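YopX protein domain-containing protein (Enterococcus faecalis, PDB 2OX7) is of unknown function but belongs to the YopX family and assembles as four copies of a chain rich in antiparallel beta strands. Local coordinates at residues T71-K76 with F120-I125; L87-P92 with L126-Y131. All blocks are in the same frame, centred on the assembly; numbering follows the deposited sequence.

Contact 1 (T71-K76 with F120-I125)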
# COMPACT_ATOMS: atom_id res chain seq x y z
N THR A 71 9.28 13.77 2.88
CA THR A 71 8.93 12.33 2.82
C THR A 71 10.12 11.43 3.09
O THR A 71 9.95 10.21 3.27
CB THR A 71 8.43 11.91 1.43
OG1 THR A 71 9.50 12.08 0.50
CG2 THR A 71 7.20 12.74 0.98
N GLY A 72 11.32 12.01 3.06
CA GLY A 72 12.55 11.20 3.14
C GLY A 72 12.95 10.61 1.80
O GLY A 72 14.01 10.00 1.70
N LEU A 73 12.13 10.81 0.78
CA LEU A 73 12.46 10.23 -0.52
C LEU A 73 13.02 11.30 -1.43
O LEU A 73 12.71 12.49 -1.26
CB LEU A 73 11.22 9.61 -1.16
CG LEU A 73 10.57 8.51 -0.28
CD1 LEU A 73 9.24 8.13 -0.89
CD2 LEU A 73 11.49 7.31 -0.06
N LYS A 74 13.85 10.87 -2.39
CA LYS A 74 14.50 11.79 -3.34
C LYS A 74 13.95 11.61 -4.75
O LYS A 74 13.63 10.48 -5.18
CB LYS A 74 16.02 11.55 -3.34
CG LYS A 74 16.69 11.99 -2.01
CD LYS A 74 18.13 11.45 -2.05
CE LYS A 74 19.03 11.99 -0.96
NZ LYS A 74 18.39 11.90 0.34
N ASP A 75 13.91 12.69 -5.53
CA ASP A 75 13.62 12.53 -6.95
C ASP A 75 14.86 12.12 -7.77
O ASP A 75 15.96 11.92 -7.21
CB ASP A 75 12.91 13.77 -7.56
CG ASP A 75 13.86 14.93 -7.88
OD1 ASP A 75 15.07 14.80 -7.65
OD2 ASP A 75 13.33 16.01 -8.35
N LYS A 76 14.67 12.02 -9.08
CA LYS A 76 15.72 11.63 -10.01
C LYS A 76 16.97 12.53 -9.94
O LYS A 76 18.08 12.08 -10.27
CB LYS A 76 15.14 11.67 -11.42
CG LYS A 76 15.91 10.95 -12.46
CD LYS A 76 15.22 11.29 -13.80
CE LYS A 76 16.06 10.80 -14.96
NZ LYS A 76 15.35 10.92 -16.24
N PHE A 120 3.97 4.57 -4.01
CA PHE A 120 4.93 5.68 -3.84
C PHE A 120 6.05 5.18 -2.96
O PHE A 120 5.90 5.06 -1.71
CB PHE A 120 4.21 6.87 -3.21
CG PHE A 120 5.08 8.09 -3.01
CD1 PHE A 120 5.60 8.75 -4.11
CD2 PHE A 120 5.35 8.56 -1.73
CE1 PHE A 120 6.41 9.89 -3.96
CE2 PHE A 120 6.16 9.72 -1.56
CZ PHE A 120 6.67 10.36 -2.68
N CYS A 121 7.20 4.89 -3.58
CA CYS A 121 8.36 4.41 -2.87
C CYS A 121 9.61 4.82 -3.68
O CYS A 121 9.49 5.23 -4.85
CB CYS A 121 8.30 2.86 -2.69
SG CYS A 121 8.27 1.98 -4.24
N GLN A 122 10.78 4.72 -3.06
CA GLN A 122 11.98 5.25 -3.71
C GLN A 122 12.25 4.58 -5.06
O GLN A 122 12.65 5.23 -6.02
CB GLN A 122 13.18 5.10 -2.80
CG GLN A 122 14.45 5.77 -3.40
CD GLN A 122 14.27 7.29 -3.47
OE1 GLN A 122 14.51 7.99 -2.48
NE2 GLN A 122 13.85 7.79 -4.62
N SER A 123 12.08 3.27 -5.13
CA SER A 123 12.44 2.58 -6.38
C SER A 123 11.45 2.95 -7.50
O SER A 123 11.88 3.08 -8.67
CB SER A 123 12.49 1.05 -6.13
OG SER A 123 11.18 0.57 -5.92
N ASN A 124 10.16 3.15 -7.18
CA ASN A 124 9.22 3.60 -8.22
C ASN A 124 9.48 5.03 -8.70
O ASN A 124 9.27 5.38 -9.90
CB ASN A 124 7.77 3.51 -7.79
CG ASN A 124 7.09 2.26 -8.33
OD1 ASN A 124 7.44 1.73 -9.40
ND2 ASN A 124 6.06 1.81 -7.60
N ILE A 125 9.94 5.85 -7.78
CA ILE A 125 10.30 7.24 -8.16
C ILE A 125 11.43 7.24 -9.22
O ILE A 125 11.47 8.09 -10.10
CB ILE A 125 10.64 8.09 -6.91
CG1 ILE A 125 9.40 8.30 -6.02
CG2 ILE A 125 11.21 9.47 -7.32
CD1 ILE A 125 9.78 8.66 -4.59

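Contact 2 (L87-P92 with L126-Y131)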
# COMPACT_ATOMS: atom_id res chain seq x y z
N LEU A 87 5.14 16.21 -8.92
CA LEU A 87 6.14 15.41 -9.65
C LEU A 87 5.65 15.12 -11.06
O LEU A 87 4.44 14.96 -11.27
CB LEU A 87 6.40 14.09 -8.95
CG LEU A 87 7.37 14.13 -7.76
CD1 LEU A 87 6.96 15.05 -6.63
CD2 LEU A 87 7.41 12.69 -7.28
N VAL A 88 6.59 15.02 -11.99
CA VAL A 88 6.27 14.57 -13.34
C VAL A 88 7.17 13.43 -13.73
O VAL A 88 8.33 13.39 -13.31
CB VAL A 88 6.42 15.69 -14.39
CG1 VAL A 88 5.31 16.69 -14.19
CG2 VAL A 88 7.82 16.30 -14.35
N TYR A 89 6.65 12.53 -14.55
CA TYR A 89 7.46 11.46 -15.13
C TYR A 89 8.35 12.02 -16.25
O TYR A 89 7.87 12.68 -17.20
CB TYR A 89 6.54 10.37 -15.69
CG TYR A 89 7.30 9.16 -16.14
CD1 TYR A 89 7.97 8.36 -15.23
CD2 TYR A 89 7.32 8.80 -17.49
CE1 TYR A 89 8.68 7.26 -15.64
CE2 TYR A 89 8.02 7.70 -17.91
CZ TYR A 89 8.67 6.90 -16.98
OH TYR A 89 9.38 5.78 -17.40
N ASP A 90 9.65 11.75 -16.17
CA ASP A 90 10.63 12.47 -16.97
C ASP A 90 10.82 11.79 -18.34
O ASP A 90 11.93 11.45 -18.75
CB ASP A 90 11.93 12.66 -16.17
CG ASP A 90 12.96 13.51 -16.90
OD1 ASP A 90 12.53 14.45 -17.61
OD2 ASP A 90 14.18 13.24 -16.75
N ALA A 91 9.71 11.58 -19.03
CA ALA A 91 9.75 11.00 -20.38
C ALA A 91 10.18 12.11 -21.33
O ALA A 91 9.91 13.27 -21.05
CB ALA A 91 8.39 10.44 -20.75
N PRO A 92 10.82 11.75 -22.47
CA PRO A 92 11.25 12.81 -23.41
C PRO A 92 10.06 13.70 -23.76
O PRO A 92 8.97 13.21 -24.04
CB PRO A 92 11.69 12.01 -24.64
CG PRO A 92 12.13 10.68 -24.07
CD PRO A 92 11.13 10.40 -22.98
N LEU A 126 12.34 6.27 -9.11
CA LEU A 126 13.54 6.26 -9.95
C LEU A 126 13.49 5.32 -11.14
O LEU A 126 14.40 5.35 -12.00
CB LEU A 126 14.76 5.94 -9.07
CG LEU A 126 15.01 6.94 -7.92
CD1 LEU A 126 16.24 6.51 -7.05
CD2 LEU A 126 15.16 8.41 -8.41
N TYR A 127 12.44 4.51 -11.21
CA TYR A 127 12.37 3.40 -12.17
C TYR A 127 12.22 3.96 -13.58
O TYR A 127 11.51 4.95 -13.79
CB TYR A 127 11.17 2.54 -11.81
CG TYR A 127 11.11 1.19 -12.51
CD1 TYR A 127 12.20 0.30 -12.45
CD2 TYR A 127 9.95 0.78 -13.13
CE1 TYR A 127 12.12 -0.97 -13.06
CE2 TYR A 127 9.86 -0.49 -13.75
CZ TYR A 127 10.95 -1.34 -13.70
OH TYR A 127 10.84 -2.58 -14.31
N ARG A 128 12.85 3.31 -14.55
CA ARG A 128 12.72 3.72 -15.97
C ARG A 128 13.05 5.21 -16.10
O ARG A 128 14.15 5.62 -15.72
CB ARG A 128 11.35 3.31 -16.50
CG ARG A 128 11.29 1.79 -16.84
CD ARG A 128 9.89 1.25 -17.13
NE ARG A 128 9.86 -0.21 -17.07
CZ ARG A 128 10.21 -1.03 -18.07
NH1 ARG A 128 10.61 -0.53 -19.23
NH2 ARG A 128 10.17 -2.35 -17.91
N ASP A 129 12.14 6.04 -16.61
CA ASP A 129 12.53 7.46 -16.81
C ASP A 129 12.56 8.27 -15.50
O ASP A 129 13.16 9.35 -15.44
CB ASP A 129 11.65 8.19 -17.86
CG ASP A 129 11.78 7.58 -19.24
OD1 ASP A 129 12.86 7.07 -19.59
OD2 ASP A 129 10.77 7.63 -19.97
N GLY A 130 11.94 7.74 -14.45
CA GLY A 130 12.04 8.41 -13.14
C GLY A 130 11.14 9.64 -13.08
O GLY A 130 10.56 10.05 -14.10
N TYR A 131 11.02 10.22 -11.88
CA TYR A 131 10.14 11.39 -11.62
C TYR A 131 10.99 12.55 -11.14
O TYR A 131 12.01 12.36 -10.42
CB TYR A 131 9.04 11.11 -10.53
CG TYR A 131 7.97 10.23 -11.06
CD1 TYR A 131 6.78 10.79 -11.53
CD2 TYR A 131 8.17 8.86 -11.20
CE1 TYR A 131 5.78 9.99 -12.07
CE2 TYR A 131 7.16 8.03 -11.75
CZ TYR A 131 5.98 8.62 -12.19
OH TYR A 131 4.98 7.87 -12.79
O HOH W 1 8.99 5.07 -19.92

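Contact 1 (T71-K76 with F120-I125)
The backbone around Leu73 and Lys74 passes beside the start of helix 122-126, with the CA atoms of Leu73 and Gln122 5.9 Å apart. The side chain of Gln122 spans this gap and treats Lys74 as a strand neighbour would. Its OE1 accepts from Lys74 N at 3.0 Å, and its NE2 donates to Lys74 O at 2.8 Å. Both bonds are nearly straight and each uses a lone pair in the plane of its carbonyl. The reach depends on a bend at chi2 (66°), which turns the amide back to the strand. Holding both ends fixes the rotation of the amide.

Beside this pair of bonds Leu73, Phe120 and Ile125 form an apolar patch. Leu73 CD1 sits 3.5 Å from Phe120 CE2 and 3.8 Å from Ile125 CD1. Thr71 CG2 meets the edge of the Phe120 ring. The other branch of Ile125, CG2, lies 3.4 Å from Lys74 O. Phe120 also meets Trp113 edge-to-face.

Each segment is also braced within itself. Thr71 OG1 accepts from Leu73 N in an ST turn and also bonds to Ile81. Cys121 is the N-cap of the helix, and its SG accepts a weak bond from Asn124 N. Helix 122-126 also faces other subunits: Ser123 OG bonds to Ser123 OG of the second subunit, and Gln122 N bonds to Asp108 of the third subunit. The contact thus joins a directional polar grip on the strand backbone to an apolar cluster of Leu73, Phe120 and Ile125, tying the short strand 73-74 to a helix used in assembly.

Contact 2 (L87-P92 with L126-Y131)
Tyr89 and Tyr131 lie on the same face of the sheet, and their rings meet obliquely, with planes at 59° and centroids 5.2 Å apart. Tyr89 CD1 stands over one face of the Tyr131 ring, offset toward the rim. Tyr89 CB makes an off-centre CH-pi contact with the same ring. Leu87 CD2 packs on Tyr131 CB at 4.0 Å.

The Tyr89 side chain reaches toward the turn, its CG anti to the backbone N (chi1 -172°). This carries its hydroxyl to the turn backbone, where Tyr89 OH accepts from Asp129 N at 2.9 Å. The Asp129 and Tyr89 side chains cross at about a right angle, with the carboxylate and ring planes 38° apart; Asp129 CB lies 3.4 Å from Tyr89 CZ. A water joins Tyr89 OH (2.6 Å) to Asp129 OD2, to which it donates; it lies at the ring edge, in plane.

Tyr89 and Tyr131 form an antiparallel non-hydrogen-bonded pair between strands 85-89 and 131-136 of a four-stranded sheet. Strand 131-136 is entered through a type II' turn from Tyr127 to Gly130. Past the pair, Asp90 N donates to Gly130 O at 2.8 Å. Asp90 is the centre of an inverse gamma turn, and its carboxylate forms salt bridges with Lys76 and Arg99.

The centres of contact 1 and contact 2 are 11 Å apart, on the same side of the chain's centre. Their segments alternate along the chain: 71-76, 87-92, 120-125, 126-131. The last two are continuous, so helix 122-126 runs from contact 1 into the turn of contact 2. Ile125 O and Tyr131 N, 2.8 Å apart, probably form a hydrogen bond across that turn. The first two segments are joined as well, by a salt bridge from Lys76 NZ to Asp90 OD2 at 2.6 Å. Together the contacts hold the helix and its following turn against strand 73-74 and one end of the four-stranded sheet that contains strands 85-89 and 131-136.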